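Local coordinates for 3-oxoacyl-[acyl-carrier-protein] synthase 3 (Micrococcus luteus NCTC 2665, PDB 4EWP) that probably catalyses the first condensation of fatty acid synthesis, joining the acetyl group of acetyl-CoA to malonyl-ACP with loss of carbon dioxide, and works as a homodimer, at residues 90-95 against 118-123; 67-72 against 170-175; 241-246 against 279-284. All coordinates share one frame; numbering follows the deposited sequence.

Interaction 1: 90-95 against 118-123; sequences STVTFP and DVSAAC
Ser90 and Val119 form a parallel beta bridge, their CA atoms 4.8 Å apart and their side chains on the same face of the sheet. Between the two segments, the direct backbone bond is Thr91 N to Val119 O, weak at 3.4 Å. A water is bound to Ser90 OG at 2.8 Å, gives a proton to Val119 O and accepts one from Ala121 N, so that it bridges the two segments where they diverge. They do so at the C-terminal ends of two neighbouring parallel strands of the N-terminal thiolase-fold sheet, and strand 116-120 is followed, after Ala121 and Ala122, by Cys123, the predicted catalytic cysteine. Across the dimer interface, Asp118 and Ser120 pair antiparallel with a strand of the second subunit, which extends the sheet.

The remaining contacts are van der Waals. Val92 turns CG1 away from its carbonyl carbon (chi1 -62°), which places that methyl 3.9 Å from Ser120 OG. Asp118 runs alongside Thr91, and its carboxylate stands nearly perpendicular to the Phe94 ring, the planes 81° apart, with OD2 4.2 Å from Phe94 CD1. Both Asp118 oxygens accept backbone N-H groups, from Ala101 and Ala102, which fixes the carboxylate's rotation.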
loop_
_atom_site.group_PDB
_atom_site.type_symbol
_atom_site.label_atom_id
_atom_site.label_comp_id
_atom_site.label_asym_id
_atom_site.label_seq_id
_atom_site.Cartn_x
_atom_site.Cartn_y
_atom_site.Cartn_z
ATOM N N SER A 90 -5.729 4.078 2.756
ATOM C CA SER A 90 -5.276 3.025 3.632
ATOM C C SER A 90 -6.416 2.054 3.892
ATOM O O SER A 90 -7.370 2.388 4.580
ATOM C CB SER A 90 -4.740 3.631 4.915
ATOM O OG SER A 90 -4.594 2.619 5.875
ATOM N N THR A 91 -6.314 0.855 3.320
ATOM C CA THR A 91 -7.385 -0.131 3.383
ATOM C C THR A 91 -6.840 -1.530 3.130
ATOM O O THR A 91 -5.850 -1.688 2.421
ATOM C CB THR A 91 -8.446 0.145 2.304
ATOM O OG1 THR A 91 -9.501 -0.816 2.404
ATOM C CG2 THR A 91 -7.843 0.021 0.921
ATOM N N VAL A 92 -7.496 -2.548 3.682
ATOM C CA VAL A 92 -7.141 -3.936 3.382
ATOM C C VAL A 92 -8.333 -4.715 2.870
ATOM O O VAL A 92 -8.275 -5.935 2.770
ATOM C CB VAL A 92 -6.597 -4.684 4.626
ATOM C CG1 VAL A 92 -5.315 -4.045 5.131
ATOM C CG2 VAL A 92 -7.658 -4.748 5.745
ATOM N N THR A 93 -9.429 -4.032 2.556
ATOM C CA THR A 93 -10.653 -4.765 2.214
ATOM C C THR A 93 -11.131 -4.545 0.782
ATOM O O THR A 93 -12.140 -5.106 0.372
ATOM C CB THR A 93 -11.807 -4.476 3.220
ATOM O OG1 THR A 93 -11.886 -3.070 3.493
ATOM C CG2 THR A 93 -11.560 -5.192 4.518
ATOM N N PHE A 94 -10.413 -3.728 0.016
ATOM C CA PHE A 94 -10.748 -3.547 -1.390
ATOM C C PHE A 94 -10.435 -4.863 -2.108
ATOM O O PHE A 94 -9.290 -5.312 -2.110
ATOM C CB PHE A 94 -9.939 -2.381 -1.955
ATOM C CG PHE A 94 -10.304 -1.980 -3.373
ATOM C CD1 PHE A 94 -9.329 -1.962 -4.374
ATOM C CD2 PHE A 94 -11.591 -1.574 -3.692
ATOM C CE1 PHE A 94 -9.639 -1.544 -5.671
ATOM C CE2 PHE A 94 -11.911 -1.169 -4.986
ATOM C CZ PHE A 94 -10.938 -1.145 -5.975
ATOM N N PRO A 95 -11.462 -5.499 -2.687
ATOM C CA PRO A 95 -11.412 -6.866 -3.235
ATOM C C PRO A 95 -10.785 -6.982 -4.619
ATOM O O PRO A 95 -11.292 -7.716 -5.467
ATOM C CB PRO A 95 -12.889 -7.257 -3.320
ATOM C CG PRO A 95 -13.597 -5.968 -3.530
ATOM C CD PRO A 95 -12.823 -4.936 -2.742
ATOM N N ASP A 118 -2.736 2.741 -2.708
ATOM C CA ASP A 118 -3.256 2.166 -1.468
ATOM C C ASP A 118 -2.074 1.730 -0.620
ATOM O O ASP A 118 -1.011 1.399 -1.153
ATOM C CB ASP A 118 -4.120 0.925 -1.728
ATOM C CG ASP A 118 -5.401 1.230 -2.497
ATOM O OD1 ASP A 118 -5.709 2.423 -2.761
ATOM O OD2 ASP A 118 -6.110 0.253 -2.838
ATOM N N VAL A 119 -2.280 1.725 0.695
ATOM C CA VAL A 119 -1.277 1.328 1.670
ATOM C C VAL A 119 -1.835 0.179 2.510
ATOM O O VAL A 119 -3.032 0.136 2.792
ATOM C CB VAL A 119 -0.942 2.508 2.606
ATOM C CG1 VAL A 119 -0.450 2.018 3.945
ATOM C CG2 VAL A 119 0.075 3.423 1.959
ATOM N N SER A 120 -0.981 -0.768 2.878
ATOM C CA SER A 120 -1.401 -1.864 3.737
ATOM C C SER A 120 -0.675 -1.782 5.073
ATOM O O SER A 120 0.502 -2.173 5.183
ATOM C CB SER A 120 -1.126 -3.223 3.091
ATOM O OG SER A 120 -1.605 -4.287 3.909
ATOM N N ALA A 121 -1.390 -1.286 6.081
ATOM C CA ALA A 121 -0.860 -1.174 7.431
ATOM C C ALA A 121 -1.982 -1.337 8.446
ATOM O O ALA A 121 -1.957 -0.761 9.560
ATOM C CB ALA A 121 -0.141 0.143 7.606
ATOM N N ALA A 122 -2.978 -2.126 8.049
ATOM C CA ALA A 122 -4.025 -2.544 8.965
ATOM C C ALA A 122 -4.635 -1.352 9.692
ATOM O O ALA A 122 -4.832 -0.280 9.092
ATOM C CB ALA A 122 -3.461 -3.558 9.970
ATOM N N CYS A 123 -4.917 -1.536 10.987
ATOM C CA CYS A 123 -5.563 -0.501 11.798
ATOM C C CYS A 123 -4.629 0.676 12.061
ATOM O O CYS A 123 -5.079 1.732 12.494
ATOM C CB CYS A 123 -6.078 -1.068 13.137
ATOM S SG CYS A 123 -7.133 -2.532 12.972
HETATM O O HOH W 1 -3.857 -0.049 5.690
#

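Interaction 2: 67-72 against 170-175; sequences VGAARE and DGAGAV
Ala69 of helix 62-76 presents its methyl group to Ala172 and Ala174 of strand 170-180, and the methyls of both strand residues point back toward the helix. This is the helix-on-sheet packing of the thiolase fold: the helix lies on one face of the N-terminal mixed sheet, over a strand placed between strands 13-22 and 144-152. The short segments run in nearly the same direction, with 30° between their axes, and approach to 7.0 Å. So close an approach depends on small side chains, since here one carbon from each residue fills the interface.

Two strand positions apart, Ala172 and Ala174 share a face of the sheet, while Gly173 between them has no side chain and Val175 turns its own away, onto Ile16 and Val19 of strand 13-22. The Ala69 methyl is thus received by two methyls, with CB 3.9 Å from Ala172 CB and 3.7 Å from Ala174 CB. It also rests 3.9 Å from Ala172 O, in touch with the strand backbone as well as with its side chains. Neither segment donates a hydrogen bond to the other; the strand's backbone is bonded instead to its neighbours, including Tyr22 and Gly149, and the contact is made by van der Waals packing of methyls and backbone. Ala70 points its methyl away from the strand, where it touches Leu146 and Ile109, and meets the strand by its backbone. There the Ala174 methyl sits against the peptide link joining the two helix residues, its CB 3.7 Å from Ala69 C and 3.8 Å from Ala70 N.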
loop_
_atom_site.group_PDB
_atom_site.type_symbol
_atom_site.label_atom_id
_atom_site.label_comp_id
_atom_site.label_asym_id
_atom_site.label_seq_id
_atom_site.Cartn_x
_atom_site.Cartn_y
_atom_site.Cartn_z
ATOM N N VAL A 67 -14.825 8.180 -1.107
ATOM C CA VAL A 67 -15.128 9.384 -1.868
ATOM C C VAL A 67 -15.974 10.371 -1.064
ATOM O O VAL A 67 -15.704 11.577 -1.054
ATOM C CB VAL A 67 -15.807 9.023 -3.216
ATOM C CG1 VAL A 67 -16.588 10.208 -3.806
ATOM C CG2 VAL A 67 -14.771 8.516 -4.180
ATOM N N GLY A 68 -16.996 9.856 -0.390
ATOM C CA GLY A 68 -17.840 10.698 0.441
ATOM C C GLY A 68 -16.988 11.364 1.510
ATOM O O GLY A 68 -17.067 12.576 1.715
ATOM N N ALA A 69 -16.162 10.576 2.194
ATOM C CA ALA A 69 -15.310 11.144 3.237
ATOM C C ALA A 69 -14.385 12.186 2.607
ATOM O O ALA A 69 -14.259 13.308 3.110
ATOM C CB ALA A 69 -14.500 10.044 3.963
ATOM N N ALA A 70 -13.777 11.821 1.482
ATOM C CA ALA A 70 -12.881 12.734 0.775
ATOM C C ALA A 70 -13.594 14.030 0.433
ATOM O O ALA A 70 -13.040 15.111 0.610
ATOM C CB ALA A 70 -12.339 12.099 -0.497
ATOM N N ARG A 71 -14.816 13.935 -0.073
ATOM C CA ARG A 71 -15.531 15.158 -0.452
ATOM C C ARG A 71 -15.833 16.077 0.742
ATOM O O ARG A 71 -15.734 17.297 0.620
ATOM C CB ARG A 71 -16.812 14.852 -1.230
ATOM C CG ARG A 71 -16.587 14.143 -2.554
ATOM C CD ARG A 71 -17.828 14.279 -3.429
ATOM N NE ARG A 71 -17.967 13.203 -4.408
ATOM C CZ ARG A 71 -17.543 13.276 -5.663
ATOM N NH1 ARG A 71 -16.930 14.373 -6.095
ATOM N NH2 ARG A 71 -17.727 12.253 -6.486
ATOM N N GLU A 72 -16.205 15.504 1.888
ATOM C CA GLU A 72 -16.444 16.344 3.064
ATOM C C GLU A 72 -15.178 17.099 3.475
ATOM O O GLU A 72 -15.223 18.289 3.809
ATOM C CB GLU A 72 -16.972 15.547 4.257
ATOM C CG GLU A 72 -17.230 16.455 5.441
ATOM C CD GLU A 72 -17.845 15.756 6.622
ATOM O OE1 GLU A 72 -17.981 14.518 6.592
ATOM O OE2 GLU A 72 -18.189 16.464 7.584
ATOM N N ASP A 170 -17.824 -0.843 9.449
ATOM C CA ASP A 170 -17.395 -0.316 8.166
ATOM C C ASP A 170 -17.504 1.195 8.164
ATOM O O ASP A 170 -18.346 1.766 8.858
ATOM C CB ASP A 170 -18.292 -0.869 7.050
ATOM C CG ASP A 170 -18.438 -2.392 7.098
ATOM O OD1 ASP A 170 -17.477 -3.091 7.489
ATOM O OD2 ASP A 170 -19.523 -2.890 6.725
ATOM N N GLY A 171 -16.669 1.842 7.360
ATOM C CA GLY A 171 -16.791 3.266 7.137
ATOM C C GLY A 171 -15.520 3.855 6.597
ATOM O O GLY A 171 -14.561 3.130 6.311
ATOM N N ALA A 172 -15.496 5.179 6.475
ATOM C CA ALA A 172 -14.329 5.873 5.948
ATOM C C ALA A 172 -14.096 7.161 6.716
ATOM O O ALA A 172 -15.038 7.832 7.122
ATOM C CB ALA A 172 -14.523 6.177 4.479
ATOM N N GLY A 173 -12.835 7.513 6.903
ATOM C CA GLY A 173 -12.492 8.758 7.557
ATOM C C GLY A 173 -11.372 9.383 6.766
ATOM O O GLY A 173 -10.415 8.699 6.399
ATOM N N ALA A 174 -11.476 10.674 6.490
ATOM C CA ALA A 174 -10.501 11.306 5.602
ATOM C C ALA A 174 -9.892 12.563 6.184
ATOM O O ALA A 174 -10.548 13.324 6.867
ATOM C CB ALA A 174 -11.120 11.602 4.235
ATOM N N VAL A 175 -8.633 12.793 5.869
ATOM C CA VAL A 175 -7.937 13.958 6.374
ATOM C C VAL A 175 -7.151 14.597 5.218
ATOM O O VAL A 175 -6.726 13.905 4.282
ATOM C CB VAL A 175 -7.045 13.502 7.538
ATOM C CG1 VAL A 175 -5.594 13.868 7.334
ATOM C CG2 VAL A 175 -7.641 13.936 8.895
#

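Interaction 3: 241-246 against 279-284; sequences PSVFRW and MRIIDE
With CG anti to the backbone N (chi1 180°), Phe244 brings the end of its ring up to helix 279-288, where a bend at chi2 of Arg280 turns one face of the guanidinium to the CZ end of the ring, with NH1 at the ring's edge. Phe244 CZ lies 3.4 Å above the centre of the guanidinium plane, but ring and guanidinium planes are 57° apart, so the two do not stack flat. Nearer the backbone, Arg280 CG approaches Phe244 CE1 at 3.3 Å. Ile281 and Phe244 lie alongside with their ends reversed, Ile281 CG1 3.7 Å from Phe244 CD1, and Ile281 CD1 reaches Val243 CG1 at 4.3 Å. The axes of segments 241-246 and 279-284 run 20° apart and come within 10.4 Å, a spacing that these side chains bridge. Replacing Phe244 with an alanine is likely to leave the Arg280 guanidinium without its aromatic support and open a gap beside Ile281.

Within its own helix, Arg280 NH1 forms a salt bridge with Glu284 OE1, meeting the anti lone pair; at 2.5 Å it is short, and its exact length is doubtful because the arginine is poorly ordered. Arg280 closes the predicted ACP-binding region, and this pairing may partly offset the positive charge available to the carrier protein.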
loop_
_atom_site.group_PDB
_atom_site.type_symbol
_atom_site.label_atom_id
_atom_site.label_comp_id
_atom_site.label_asym_id
_atom_site.label_seq_id
_atom_site.Cartn_x
_atom_site.Cartn_y
_atom_site.Cartn_z
ATOM N N PRO A 241 -6.516 -11.942 23.883
ATOM C CA PRO A 241 -5.693 -11.610 25.051
ATOM C C PRO A 241 -4.324 -11.019 24.699
ATOM O O PRO A 241 -3.898 -10.068 25.359
ATOM C CB PRO A 241 -5.536 -12.962 25.760
ATOM C CG PRO A 241 -6.776 -13.695 25.413
ATOM C CD PRO A 241 -7.038 -13.316 23.959
ATOM N N SER A 242 -3.643 -11.557 23.693
ATOM C CA SER A 242 -2.370 -10.964 23.276
ATOM C C SER A 242 -2.555 -9.531 22.793
ATOM O O SER A 242 -1.782 -8.639 23.158
ATOM C CB SER A 242 -1.680 -11.797 22.195
ATOM O OG SER A 242 -1.307 -13.048 22.721
ATOM N N VAL A 243 -3.583 -9.305 21.985
ATOM C CA VAL A 243 -3.845 -7.953 21.500
ATOM C C VAL A 243 -3.971 -6.966 22.651
ATOM O O VAL A 243 -3.377 -5.890 22.606
ATOM C CB VAL A 243 -5.096 -7.883 20.624
ATOM C CG1 VAL A 243 -5.471 -6.435 20.357
ATOM C CG2 VAL A 243 -4.853 -8.624 19.321
ATOM N N PHE A 244 -4.723 -7.341 23.689
ATOM C CA PHE A 244 -4.933 -6.451 24.841
ATOM C C PHE A 244 -3.624 -6.085 25.545
ATOM O O PHE A 244 -3.352 -4.907 25.790
ATOM C CB PHE A 244 -5.915 -7.053 25.849
ATOM C CG PHE A 244 -6.162 -6.170 27.052
ATOM C CD1 PHE A 244 -7.176 -5.216 27.038
ATOM C CD2 PHE A 244 -5.365 -6.279 28.190
ATOM C CE1 PHE A 244 -7.401 -4.397 28.144
ATOM C CE2 PHE A 244 -5.581 -5.460 29.289
ATOM C CZ PHE A 244 -6.605 -4.519 29.267
ATOM N N ARG A 245 -2.819 -7.091 25.880
ATOM C CA ARG A 245 -1.542 -6.844 26.549
ATOM C C ARG A 245 -0.647 -5.919 25.735
ATOM O O ARG A 245 -0.004 -5.019 26.277
ATOM C CB ARG A 245 -0.808 -8.152 26.858
ATOM C CG ARG A 245 -1.375 -8.881 28.040
ATOM C CD ARG A 245 -0.504 -10.044 28.461
ATOM N NE ARG A 245 -0.408 -11.054 27.423
ATOM C CZ ARG A 245 -1.230 -12.089 27.314
ATOM N NH1 ARG A 245 -2.216 -12.251 28.174
ATOM N NH2 ARG A 245 -1.069 -12.962 26.336
ATOM N N TRP A 246 -0.615 -6.133 24.428
ATOM C CA TRP A 246 0.206 -5.302 23.546
ATOM C C TRP A 246 -0.432 -3.916 23.364
ATOM O O TRP A 246 0.203 -2.880 23.586
ATOM C CB TRP A 246 0.399 -6.031 22.200
ATOM C CG TRP A 246 1.102 -5.260 21.131
ATOM C CD1 TRP A 246 2.442 -5.032 21.035
ATOM C CD2 TRP A 246 0.505 -4.641 19.974
ATOM N NE1 TRP A 246 2.715 -4.292 19.906
ATOM C CE2 TRP A 246 1.544 -4.041 19.240
ATOM C CE3 TRP A 246 -0.804 -4.541 19.494
ATOM C CZ2 TRP A 246 1.316 -3.347 18.058
ATOM C CZ3 TRP A 246 -1.033 -3.850 18.330
ATOM C CH2 TRP A 246 0.023 -3.267 17.614
ATOM N N MET A 279 -13.365 -0.781 23.930
ATOM C CA MET A 279 -13.542 0.213 24.990
ATOM C C MET A 279 -12.609 -0.072 26.160
ATOM O O MET A 279 -12.044 0.844 26.769
ATOM C CB MET A 279 -14.982 0.258 25.483
ATOM C CG MET A 279 -15.252 1.438 26.398
ATOM S SD MET A 279 -15.269 2.974 25.470
ATOM C CE MET A 279 -16.947 2.920 24.842
ATOM N N ARG A 280 -12.459 -1.350 26.475
ATOM C CA ARG A 280 -11.558 -1.781 27.539
ATOM C C ARG A 280 -10.116 -1.342 27.247
ATOM O O ARG A 280 -9.407 -0.843 28.131
ATOM C CB ARG A 280 -11.670 -3.296 27.721
ATOM C CG ARG A 280 -10.642 -3.894 28.657
ATOM C CD ARG A 280 -10.735 -3.289 30.060
ATOM N NE ARG A 280 -9.814 -3.927 31.007
ATOM C CZ ARG A 280 -8.836 -3.285 31.643
ATOM N NH1 ARG A 280 -8.663 -1.986 31.442
ATOM N NH2 ARG A 280 -8.038 -3.929 32.485
ATOM N N ILE A 281 -9.681 -1.515 26.000
ATOM C CA ILE A 281 -8.357 -1.024 25.625
ATOM C C ILE A 281 -8.262 0.507 25.766
ATOM O O ILE A 281 -7.298 1.033 26.333
ATOM C CB ILE A 281 -7.960 -1.446 24.208
ATOM C CG1 ILE A 281 -7.611 -2.938 24.189
ATOM C CG2 ILE A 281 -6.779 -0.612 23.729
ATOM C CD1 ILE A 281 -7.342 -3.502 22.807
ATOM N N ILE A 282 -9.262 1.215 25.245
ATOM C CA ILE A 282 -9.284 2.673 25.324
ATOM C C ILE A 282 -9.180 3.165 26.773
ATOM O O ILE A 282 -8.346 4.023 27.080
ATOM C CB ILE A 282 -10.554 3.263 24.683
ATOM C CG1 ILE A 282 -10.634 2.916 23.197
ATOM C CG2 ILE A 282 -10.592 4.782 24.862
ATOM C CD1 ILE A 282 -11.938 3.382 22.555
ATOM N N ASP A 283 -10.029 2.637 27.656
ATOM C CA ASP A 283 -10.004 3.048 29.063
ATOM C C ASP A 283 -8.640 2.828 29.726
ATOM O O ASP A 283 -8.086 3.736 30.338
ATOM C CB ASP A 283 -11.066 2.305 29.873
ATOM C CG ASP A 283 -12.474 2.634 29.436
ATOM O OD1 ASP A 283 -12.642 3.606 28.680
ATOM O OD2 ASP A 283 -13.411 1.925 29.856
ATOM N N GLU A 284 -8.108 1.614 29.601
ATOM C CA GLU A 284 -6.872 1.243 30.275
ATOM C C GLU A 284 -5.719 2.088 29.735
ATOM O O GLU A 284 -4.828 2.513 30.484
ATOM C CB GLU A 284 -6.601 -0.251 30.083
ATOM C CG GLU A 284 -5.596 -0.838 31.050
ATOM C CD GLU A 284 -5.909 -0.502 32.494
ATOM O OE1 GLU A 284 -6.990 -0.893 32.982
ATOM O OE2 GLU A 284 -5.069 0.164 33.137
#

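Interactions 1 and 2 belong to the same N-terminal sheet, with centres 14 Å apart, and interaction 1 is nested along the chain within the loop that interaction 2 closes. Interaction 3 follows both in sequence and joins two helices of the C-terminal half; its centre is 22 Å from that of interaction 1 and 27 Å from that of interaction 2, across the chain's centre from the latter. The predicted active site connects 1 and 3: Cys123 ends segment 118-123 and touches His275, while the side chain of Ile281 lies about 7 Å from those of His275 and Asn306. Interaction 2 lies further back, Gly173 being about 12 Å from the side chain of His275.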